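Local coordinates for protein acetylornithine aminotransferase (Aquifex aeolicus, PDB 2EH6) that catalyses the pyridoxal-phosphate-dependent transfer of an amino group from N(2)-acetyl-L-ornithine to 2-oxoglutarate, a step of arginine biosynthesis, at residues 90-104 and 265-277. Numbering follows the deposited sequence.
With PLP (pyridoxal-5'-phosphate), chain C; PLP (pyridoxal-5'-phosphate), chain D.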
ATOM      1  N   PHE A  90     -12.451   4.522   4.739  1.00 25.09           N
ATOM      2  CA  PHE A  90     -11.185   4.193   5.386  1.00 25.63           C
ATOM      3  C   PHE A  90     -10.171   4.352   4.265  1.00 23.53           C
ATOM      4  O   PHE A  90     -10.346   3.765   3.202  1.00 23.35           O
ATOM      5  CB  PHE A  90     -11.117   2.747   5.874  1.00 26.50           C
ATOM      6  CG  PHE A  90      -9.713   2.304   6.204  1.00 27.50           C
ATOM      7  CD1 PHE A  90      -9.061   2.794   7.334  1.00 24.10           C
ATOM      8  CD2 PHE A  90      -9.008   1.474   5.330  1.00 27.36           C
ATOM      9  CE1 PHE A  90      -7.725   2.473   7.588  1.00 29.04           C
ATOM     10  CE2 PHE A  90      -7.673   1.145   5.572  1.00 26.77           C
ATOM     11  CZ  PHE A  90      -7.027   1.648   6.706  1.00 27.85           C
ATOM     12  N   PHE A  91      -9.118   5.129   4.505  1.00 23.82           N
ATOM     13  CA  PHE A  91      -8.101   5.363   3.473  1.00 25.18           C
ATOM     14  C   PHE A  91      -6.893   4.440   3.541  1.00 23.53           C
ATOM     15  O   PHE A  91      -6.293   4.267   4.596  1.00 26.54           O
ATOM     16  CB  PHE A  91      -7.627   6.818   3.531  1.00 23.07           C
ATOM     17  CG  PHE A  91      -8.641   7.801   3.024  1.00 24.78           C
ATOM     18  CD1 PHE A  91      -8.916   7.894   1.662  1.00 21.80           C
ATOM     19  CD2 PHE A  91      -9.336   8.623   3.908  1.00 21.06           C
ATOM     20  CE1 PHE A  91      -9.875   8.791   1.180  1.00 25.11           C
ATOM     21  CE2 PHE A  91     -10.297   9.528   3.440  1.00 23.26           C
ATOM     22  CZ  PHE A  91     -10.568   9.610   2.069  1.00 23.17           C
ATOM     23  N   ALA A  92      -6.541   3.855   2.398  1.00 24.91           N
ATOM     24  CA  ALA A  92      -5.393   2.961   2.306  1.00 23.71           C
ATOM     25  C   ALA A  92      -4.422   3.540   1.268  1.00 23.75           C
ATOM     26  O   ALA A  92      -4.536   4.712   0.898  1.00 23.54           O
ATOM     27  CB  ALA A  92      -5.849   1.561   1.897  1.00 24.16           C
ATOM     28  N   ASN A  93      -3.487   2.731   0.776  1.00 23.87           N
ATOM     29  CA  ASN A  93      -2.512   3.247  -0.190  1.00 24.37           C
ATOM     30  C   ASN A  93      -2.547   2.570  -1.538  1.00 24.45           C
ATOM     31  O   ASN A  93      -1.843   2.986  -2.457  1.00 25.96           O
ATOM     32  CB  ASN A  93      -1.102   3.105   0.375  1.00 24.20           C
ATOM     33  CG  ASN A  93      -0.937   3.819   1.684  1.00 27.41           C
ATOM     34  OD1 ASN A  93      -0.796   5.042   1.722  1.00 28.50           O
ATOM     35  ND2 ASN A  93      -0.973   3.061   2.780  1.00 26.43           N
ATOM     36  N   SER A  94      -3.361   1.532  -1.662  1.00 22.19           N
ATOM     37  CA  SER A  94      -3.424   0.789  -2.908  1.00 22.56           C
ATOM     38  C   SER A  94      -4.734   0.058  -3.028  1.00 21.63           C
ATOM     39  O   SER A  94      -5.513  -0.006  -2.075  1.00 24.81           O
ATOM     40  CB  SER A  94      -2.299  -0.243  -2.952  1.00 21.07           C
ATOM     41  OG  SER A  94      -2.442  -1.170  -1.876  1.00 19.00           O
ATOM     42  N   GLY A  95      -4.949  -0.516  -4.202  1.00 21.02           N
ATOM     43  CA  GLY A  95      -6.144  -1.281  -4.451  1.00 21.73           C
ATOM     44  C   GLY A  95      -6.136  -2.553  -3.623  1.00 23.67           C
ATOM     45  O   GLY A  95      -7.167  -2.940  -3.076  1.00 21.78           O
ATOM     46  N   THR A  96      -4.980  -3.207  -3.514  1.00 22.58           N
ATOM     47  CA  THR A  96      -4.911  -4.445  -2.739  1.00 24.13           C
ATOM     48  C   THR A  96      -5.142  -4.180  -1.251  1.00 22.74           C
ATOM     49  O   THR A  96      -5.828  -4.957  -0.589  1.00 26.95           O
ATOM     50  CB  THR A  96      -3.562  -5.197  -2.948  1.00 23.67           C
ATOM     51  OG1 THR A  96      -3.680  -6.537  -2.439  1.00 22.11           O
ATOM     52  CG2 THR A  96      -2.423  -4.482  -2.233  1.00 21.11           C
ATOM     53  N   GLU A  97      -4.595  -3.090  -0.719  1.00 21.98           N
ATOM     54  CA  GLU A  97      -4.815  -2.779   0.693  1.00 23.34           C
ATOM     55  C   GLU A  97      -6.296  -2.495   0.926  1.00 24.13           C
ATOM     56  O   GLU A  97      -6.829  -2.759   2.006  1.00 24.74           O
ATOM     57  CB  GLU A  97      -4.017  -1.553   1.140  1.00 24.24           C
ATOM     58  CG  GLU A  97      -2.513  -1.752   1.214  1.00 26.51           C
ATOM     59  CD  GLU A  97      -1.842  -0.674   2.037  1.00 26.62           C
ATOM     60  OE1 GLU A  97      -2.400   0.441   2.140  1.00 29.62           O
ATOM     61  OE2 GLU A  97      -0.754  -0.935   2.581  1.00 29.55           O
ATOM     62  N   SER A  98      -6.953  -1.946  -0.090  1.00 22.42           N
ATOM     63  CA  SER A  98      -8.375  -1.626   0.005  1.00 24.43           C
ATOM     64  C   SER A  98      -9.224  -2.891   0.067  1.00 24.49           C
ATOM     65  O   SER A  98     -10.099  -3.011   0.916  1.00 23.87           O
ATOM     66  CB  SER A  98      -8.800  -0.758  -1.182  1.00 25.40           C
ATOM     67  OG  SER A  98      -8.114   0.480  -1.149  1.00 27.51           O
ATOM     68  N   VAL A  99      -8.969  -3.837  -0.831  1.00 25.30           N
ATOM     69  CA  VAL A  99      -9.728  -5.078  -0.815  1.00 24.37           C
ATOM     70  C   VAL A  99      -9.486  -5.790   0.517  1.00 25.24           C
ATOM     71  O   VAL A  99     -10.406  -6.368   1.098  1.00 25.91           O
ATOM     72  CB  VAL A  99      -9.332  -5.981  -2.000  1.00 24.21           C
ATOM     73  CG1 VAL A  99      -9.875  -7.391  -1.804  1.00 24.34           C
ATOM     74  CG2 VAL A  99      -9.889  -5.386  -3.294  1.00 24.85           C
ATOM     75  N   GLU A 100      -8.253  -5.729   1.011  1.00 23.99           N
ATOM     76  CA  GLU A 100      -7.920  -6.357   2.285  1.00 24.33           C
ATOM     77  C   GLU A 100      -8.780  -5.760   3.405  1.00 25.71           C
ATOM     78  O   GLU A 100      -9.299  -6.488   4.260  1.00 22.74           O
ATOM     79  CB  GLU A 100      -6.438  -6.149   2.617  1.00 22.30           C
ATOM     80  CG  GLU A 100      -5.451  -6.868   1.700  1.00 23.16           C
ATOM     81  CD  GLU A 100      -5.091  -8.268   2.183  1.00 26.06           C
ATOM     82  OE1 GLU A 100      -5.521  -8.661   3.288  1.00 26.15           O
ATOM     83  OE2 GLU A 100      -4.357  -8.975   1.462  1.00 26.96           O
ATOM     84  N   ALA A 101      -8.920  -4.434   3.404  1.00 23.67           N
ATOM     85  CA  ALA A 101      -9.718  -3.747   4.422  1.00 25.29           C
ATOM     86  C   ALA A 101     -11.180  -4.175   4.332  1.00 25.22           C
ATOM     87  O   ALA A 101     -11.851  -4.315   5.354  1.00 24.42           O
ATOM     88  CB  ALA A 101      -9.610  -2.230   4.251  1.00 23.48           C
ATOM     89  N   ALA A 102     -11.667  -4.377   3.109  1.00 24.10           N
ATOM     90  CA  ALA A 102     -13.051  -4.789   2.895  1.00 24.85           C
ATOM     91  C   ALA A 102     -13.313  -6.188   3.452  1.00 25.93           C
ATOM     92  O   ALA A 102     -14.325  -6.415   4.119  1.00 23.93           O
ATOM     93  CB  ALA A 102     -13.391  -4.754   1.408  1.00 26.44           C
ATOM     94  N   ILE A 103     -12.404  -7.117   3.165  1.00 25.95           N
ATOM     95  CA  ILE A 103     -12.515  -8.496   3.640  1.00 25.14           C
ATOM     96  C   ILE A 103     -12.518  -8.526   5.163  1.00 26.34           C
ATOM     97  O   ILE A 103     -13.304  -9.247   5.785  1.00 26.38           O
ATOM     98  CB  ILE A 103     -11.337  -9.353   3.121  1.00 26.14           C
ATOM     99  CG1 ILE A 103     -11.462  -9.525   1.605  1.00 24.75           C
ATOM    100  CG2 ILE A 103     -11.306 -10.712   3.832  1.00 25.53           C
ATOM    101  CD1 ILE A 103     -10.251 -10.167   0.963  1.00 27.34           C
ATOM    102  N   LYS A 104     -11.641  -7.736   5.767  1.00 25.54           N
ATOM    103  CA  LYS A 104     -11.557  -7.671   7.218  1.00 25.92           C
ATOM    104  C   LYS A 104     -12.833  -7.090   7.820  1.00 26.97           C
ATOM    105  O   LYS A 104     -13.373  -7.633   8.791  1.00 27.89           O
ATOM    106  CB  LYS A 104     -10.351  -6.832   7.649  1.00 23.54           C
ATOM    107  CG  LYS A 104      -9.018  -7.449   7.264  1.00 25.58           C
ATOM    108  CD  LYS A 104      -7.831  -6.641   7.785  1.00 25.38           C
ATOM    109  CE  LYS A 104      -7.748  -6.664   9.301  1.00 26.92           C
ATOM    110  NZ  LYS A 104      -6.579  -5.890   9.814  1.00 26.33           N
ATOM    111  N   GLY A 265      -8.585   0.729  16.895  1.00 35.52           N
ATOM    112  CA  GLY A 265      -7.539  -0.272  16.989  1.00 32.71           C
ATOM    113  C   GLY A 265      -7.737  -1.511  16.137  1.00 32.19           C
ATOM    114  O   GLY A 265      -6.829  -2.334  16.016  1.00 33.78           O
ATOM    115  N   SER A 266      -8.913  -1.648  15.537  1.00 31.10           N
ATOM    116  CA  SER A 266      -9.217  -2.813  14.712  1.00 30.91           C
ATOM    117  C   SER A 266      -8.486  -2.833  13.370  1.00 30.35           C
ATOM    118  O   SER A 266      -8.269  -3.899  12.796  1.00 30.90           O
ATOM    119  CB  SER A 266     -10.722  -2.898  14.462  1.00 31.52           C
ATOM    120  OG  SER A 266     -11.187  -1.789  13.711  1.00 33.99           O
ATOM    121  N   HIS A 267      -8.114  -1.662  12.865  1.00 30.56           N
ATOM    122  CA  HIS A 267      -7.417  -1.589  11.586  1.00 29.83           C
ATOM    123  C   HIS A 267      -6.738  -0.232  11.466  1.00 30.27           C
ATOM    124  O   HIS A 267      -7.018   0.680  12.240  1.00 28.95           O
ATOM    125  CB  HIS A 267      -8.413  -1.793  10.438  1.00 29.24           C
ATOM    126  CG  HIS A 267      -7.771  -2.033   9.105  1.00 29.70           C
ATOM    127  ND1 HIS A 267      -6.956  -3.116   8.853  1.00 28.83           N
ATOM    128  CD2 HIS A 267      -7.829  -1.332   7.948  1.00 30.18           C
ATOM    129  CE1 HIS A 267      -6.542  -3.072   7.600  1.00 30.27           C
ATOM    130  NE2 HIS A 267      -7.057  -1.999   7.029  1.00 29.65           N
ATOM    131  N   GLY A 268      -5.835  -0.105  10.500  1.00 29.20           N
ATOM    132  CA  GLY A 268      -5.133   1.150  10.323  1.00 27.88           C
ATOM    133  C   GLY A 268      -4.091   1.054   9.228  1.00 27.75           C
ATOM    134  O   GLY A 268      -3.850  -0.026   8.677  1.00 24.91           O
ATOM    135  N   SER A 269      -3.487   2.196   8.916  1.00 28.15           N
ATOM    136  CA  SER A 269      -2.457   2.302   7.884  1.00 29.26           C
ATOM    137  C   SER A 269      -1.580   3.500   8.232  1.00 30.42           C
ATOM    138  O   SER A 269      -2.090   4.570   8.563  1.00 31.75           O
ATOM    139  CB  SER A 269      -3.108   2.522   6.513  1.00 31.81           C
ATOM    140  OG  SER A 269      -2.133   2.727   5.506  1.00 30.54           O
ATOM    141  N   THR A 270      -0.264   3.327   8.173  1.00 29.16           N
ATOM    142  CA  THR A 270       0.630   4.428   8.501  1.00 27.74           C
ATOM    143  C   THR A 270       0.516   5.560   7.474  1.00 25.95           C
ATOM    144  O   THR A 270       0.295   6.716   7.843  1.00 25.61           O
ATOM    145  CB  THR A 270       2.107   3.965   8.579  1.00 28.07           C
ATOM    146  OG1 THR A 270       2.247   2.963   9.597  1.00 29.97           O
ATOM    147  CG2 THR A 270       3.012   5.143   8.922  1.00 27.52           C
ATOM    148  N   PHE A 271       0.654   5.226   6.192  1.00 25.79           N
ATOM    149  CA  PHE A 271       0.584   6.234   5.123  1.00 26.03           C
ATOM    150  C   PHE A 271      -0.838   6.585   4.684  1.00 26.88           C
ATOM    151  O   PHE A 271      -1.059   7.597   4.004  1.00 26.72           O
ATOM    152  CB  PHE A 271       1.329   5.755   3.874  1.00 25.38           C
ATOM    153  CG  PHE A 271       2.800   5.527   4.071  1.00 23.69           C
ATOM    154  CD1 PHE A 271       3.605   6.497   4.659  1.00 23.70           C
ATOM    155  CD2 PHE A 271       3.392   4.356   3.608  1.00 24.36           C
ATOM    156  CE1 PHE A 271       4.983   6.303   4.779  1.00 23.44           C
ATOM    157  CE2 PHE A 271       4.770   4.153   3.723  1.00 23.05           C
ATOM    158  CZ  PHE A 271       5.563   5.124   4.306  1.00 21.39           C
ATOM    159  N   GLY A 272      -1.798   5.744   5.052  1.00 26.07           N
ATOM    160  CA  GLY A 272      -3.169   5.978   4.641  1.00 24.06           C
ATOM    161  C   GLY A 272      -3.752   7.335   4.986  1.00 24.27           C
ATOM    162  O   GLY A 272      -3.674   7.777   6.135  1.00 23.54           O
ATOM    163  N   GLY A 273      -4.327   8.000   3.983  1.00 23.16           N
ATOM    164  CA  GLY A 273      -4.953   9.295   4.207  1.00 24.41           C
ATOM    165  C   GLY A 273      -4.029  10.473   4.455  1.00 24.90           C
ATOM    166  O   GLY A 273      -4.427  11.468   5.063  1.00 23.66           O
ATOM    167  N   ASN A 274      -2.794  10.371   3.982  1.00 23.37           N
ATOM    168  CA  ASN A 274      -1.839  11.449   4.159  1.00 21.66           C
ATOM    169  C   ASN A 274      -2.359  12.648   3.344  1.00 21.02           C
ATOM    170  O   ASN A 274      -3.126  12.479   2.401  1.00 21.47           O
ATOM    171  CB  ASN A 274      -0.460  10.987   3.678  1.00 22.22           C
ATOM    172  CG  ASN A 274      -0.427  10.731   2.199  1.00 22.87           C
ATOM    173  OD1 ASN A 274      -0.388  11.671   1.404  1.00 24.90           O
ATOM    174  ND2 ASN A 274      -0.462   9.455   1.810  1.00 22.42           N
ATOM    175  N   PRO A 275      -1.950  13.872   3.703  1.00 22.30           N
ATOM    176  CA  PRO A 275      -2.415  15.063   2.978  1.00 23.20           C
ATOM    177  C   PRO A 275      -2.077  15.161   1.488  1.00 24.57           C
ATOM    178  O   PRO A 275      -2.790  15.825   0.739  1.00 21.64           O
ATOM    179  CB  PRO A 275      -1.832  16.220   3.798  1.00 22.95           C
ATOM    180  CG  PRO A 275      -0.603  15.617   4.422  1.00 23.80           C
ATOM    181  CD  PRO A 275      -1.079  14.246   4.831  1.00 21.77           C
ATOM    182  N   LEU A 276      -1.014  14.495   1.049  1.00 23.23           N
ATOM    183  CA  LEU A 276      -0.648  14.555  -0.362  1.00 23.11           C
ATOM    184  C   LEU A 276      -1.631  13.737  -1.202  1.00 23.93           C
ATOM    185  O   LEU A 276      -2.121  14.197  -2.234  1.00 23.44           O
ATOM    186  CB  LEU A 276       0.775  14.031  -0.561  1.00 25.25           C
ATOM    187  CG  LEU A 276       1.367  14.269  -1.954  1.00 27.76           C
ATOM    188  CD1 LEU A 276       1.537  15.764  -2.178  1.00 28.35           C
ATOM    189  CD2 LEU A 276       2.701  13.556  -2.079  1.00 28.03           C
ATOM    190  N   ALA A 277      -1.921  12.523  -0.750  1.00 24.09           N
ATOM    191  CA  ALA A 277      -2.852  11.646  -1.448  1.00 24.60           C
ATOM    192  C   ALA A 277      -4.257  12.250  -1.461  1.00 24.61           C
ATOM    193  O   ALA A 277      -4.966  12.202  -2.472  1.00 24.83           O
ATOM    194  CB  ALA A 277      -2.882  10.276  -0.763  1.00 24.99           C
TER
HETATM  195  N1  PLP C1001      -8.507  -4.967  -7.831  1.00 40.84           N
HETATM  196  C2  PLP C1001      -8.803  -4.601  -9.093  1.00 41.06           C
HETATM  197  C2A PLP C1001     -10.195  -4.806  -9.633  1.00 40.23           C
HETATM  198  C3  PLP C1001      -7.818  -4.022  -9.917  1.00 43.17           C
HETATM  199  O3  PLP C1001      -8.116  -3.648 -11.198  1.00 48.34           O
HETATM  200  C4  PLP C1001      -6.498  -3.832  -9.387  1.00 41.56           C
HETATM  201  C4A PLP C1001      -5.466  -3.211 -10.250  1.00 43.09           C
HETATM  202  C5  PLP C1001      -6.228  -4.248  -8.021  1.00 40.82           C
HETATM  203  C6  PLP C1001      -7.278  -4.813  -7.283  1.00 41.32           C
HETATM  204  C5A PLP C1001      -4.849  -4.080  -7.402  1.00 40.81           C
HETATM  205  O4P PLP C1001      -4.632  -2.702  -7.097  1.00 41.58           O
HETATM  206  P   PLP C1001      -3.154  -2.525  -6.449  1.00 39.36           P
HETATM  207  O1P PLP C1001      -2.962  -1.088  -6.145  1.00 39.63           O
HETATM  208  O2P PLP C1001      -2.993  -3.368  -5.104  1.00 41.05           O
HETATM  209  O3P PLP C1001      -2.049  -3.012  -7.513  1.00 38.70           O
HETATM  210  N1  PLP D1002       6.092  -3.517  10.273  1.00 40.11           N
HETATM  211  C2  PLP D1002       6.705  -2.780  11.217  1.00 38.72           C
HETATM  212  C2A PLP D1002       7.889  -3.345  11.957  1.00 37.04           C
HETATM  213  C3  PLP D1002       6.246  -1.480  11.518  1.00 41.16           C
HETATM  214  O3  PLP D1002       6.863  -0.726  12.473  1.00 45.89           O
HETATM  215  C4  PLP D1002       5.121  -0.964  10.802  1.00 40.96           C
HETATM  216  C4A PLP D1002       4.645   0.411  11.108  1.00 43.56           C
HETATM  217  C5  PLP D1002       4.491  -1.802   9.796  1.00 40.96           C
HETATM  218  C6  PLP D1002       5.022  -3.078   9.568  1.00 41.30           C
HETATM  219  C5A PLP D1002       3.291  -1.320   9.007  1.00 39.83           C
HETATM  220  O4P PLP D1002       3.719  -0.373   8.033  1.00 41.87           O
HETATM  221  P   PLP D1002       2.435   0.151   7.195  1.00 37.14           P
HETATM  222  O1P PLP D1002       1.775  -0.946   6.470  1.00 36.79           O
HETATM  223  O2P PLP D1002       1.378   0.851   8.190  1.00 38.02           O
HETATM  224  O3P PLP D1002       2.980   1.232   6.135  1.00 38.46           O
HETATM  225  O   HOH W   1      -3.994   7.390   1.255  1.00 24.50           O
HETATM  226  O   HOH W   2      -5.995  -1.642   4.569  1.00 27.42           O
HETATM  227  O   HOH W   3      -0.568   0.537   5.117  1.00 28.74           O
HETATM  228  O   HOH W   4      -6.108  -5.791  12.622  1.00 27.16           O
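Lys-104 and His-267 are joined by a direct hydrogen bond between 90-104 and 265-277. Lys-104 NZ donates to His-267 ND1 over 3.0 Å, 18° out of the imidazole plane. NZ also bonds Arg-130 O of the second subunit. Across the ring, His-267 NE2 meets a water in the ring plane at 2.7 Å, and that water donates to Glu-97 O. Asn-93 ND2 gives Ser-269 OG a weak bond. Glu-97 OE1 accepts from both Asn-93 N and ND2, on the same face of its carboxylate plane; the ND2 bond helps set the turn of the amide. A second water joins Glu-97 OE2, Ser-269 OG and O1P of the chain D cofactor; OE2 also bonds Ser-94 of the second subunit.

Packing is led by Phe-90 and His-267. With CG anti to the backbone N (chi1 -167°), His-267 brings CD2 over one Phe-90 face, 3.3 Å from Phe-90 CZ. The rings are oblique, at 59°. Replacing His-267 with an alanine is likely to cost Lys-104 NZ its ring acceptor and Phe-90 the ring over its face. Phe-91 CB rests 3.5 Å from Gly-273 N, and Phe-91 O meets the CA-H of Gly-272, where a CB would clash.

The segments serve different cofactors. Gly-95 N donates to O1P of the chain C cofactor at 2.8 Å; Thr-270 N and OG1 donate to O2P of the chain D cofactor. This is the interface-shared pyridoxal-phosphate site of class-III aminotransferase dimers.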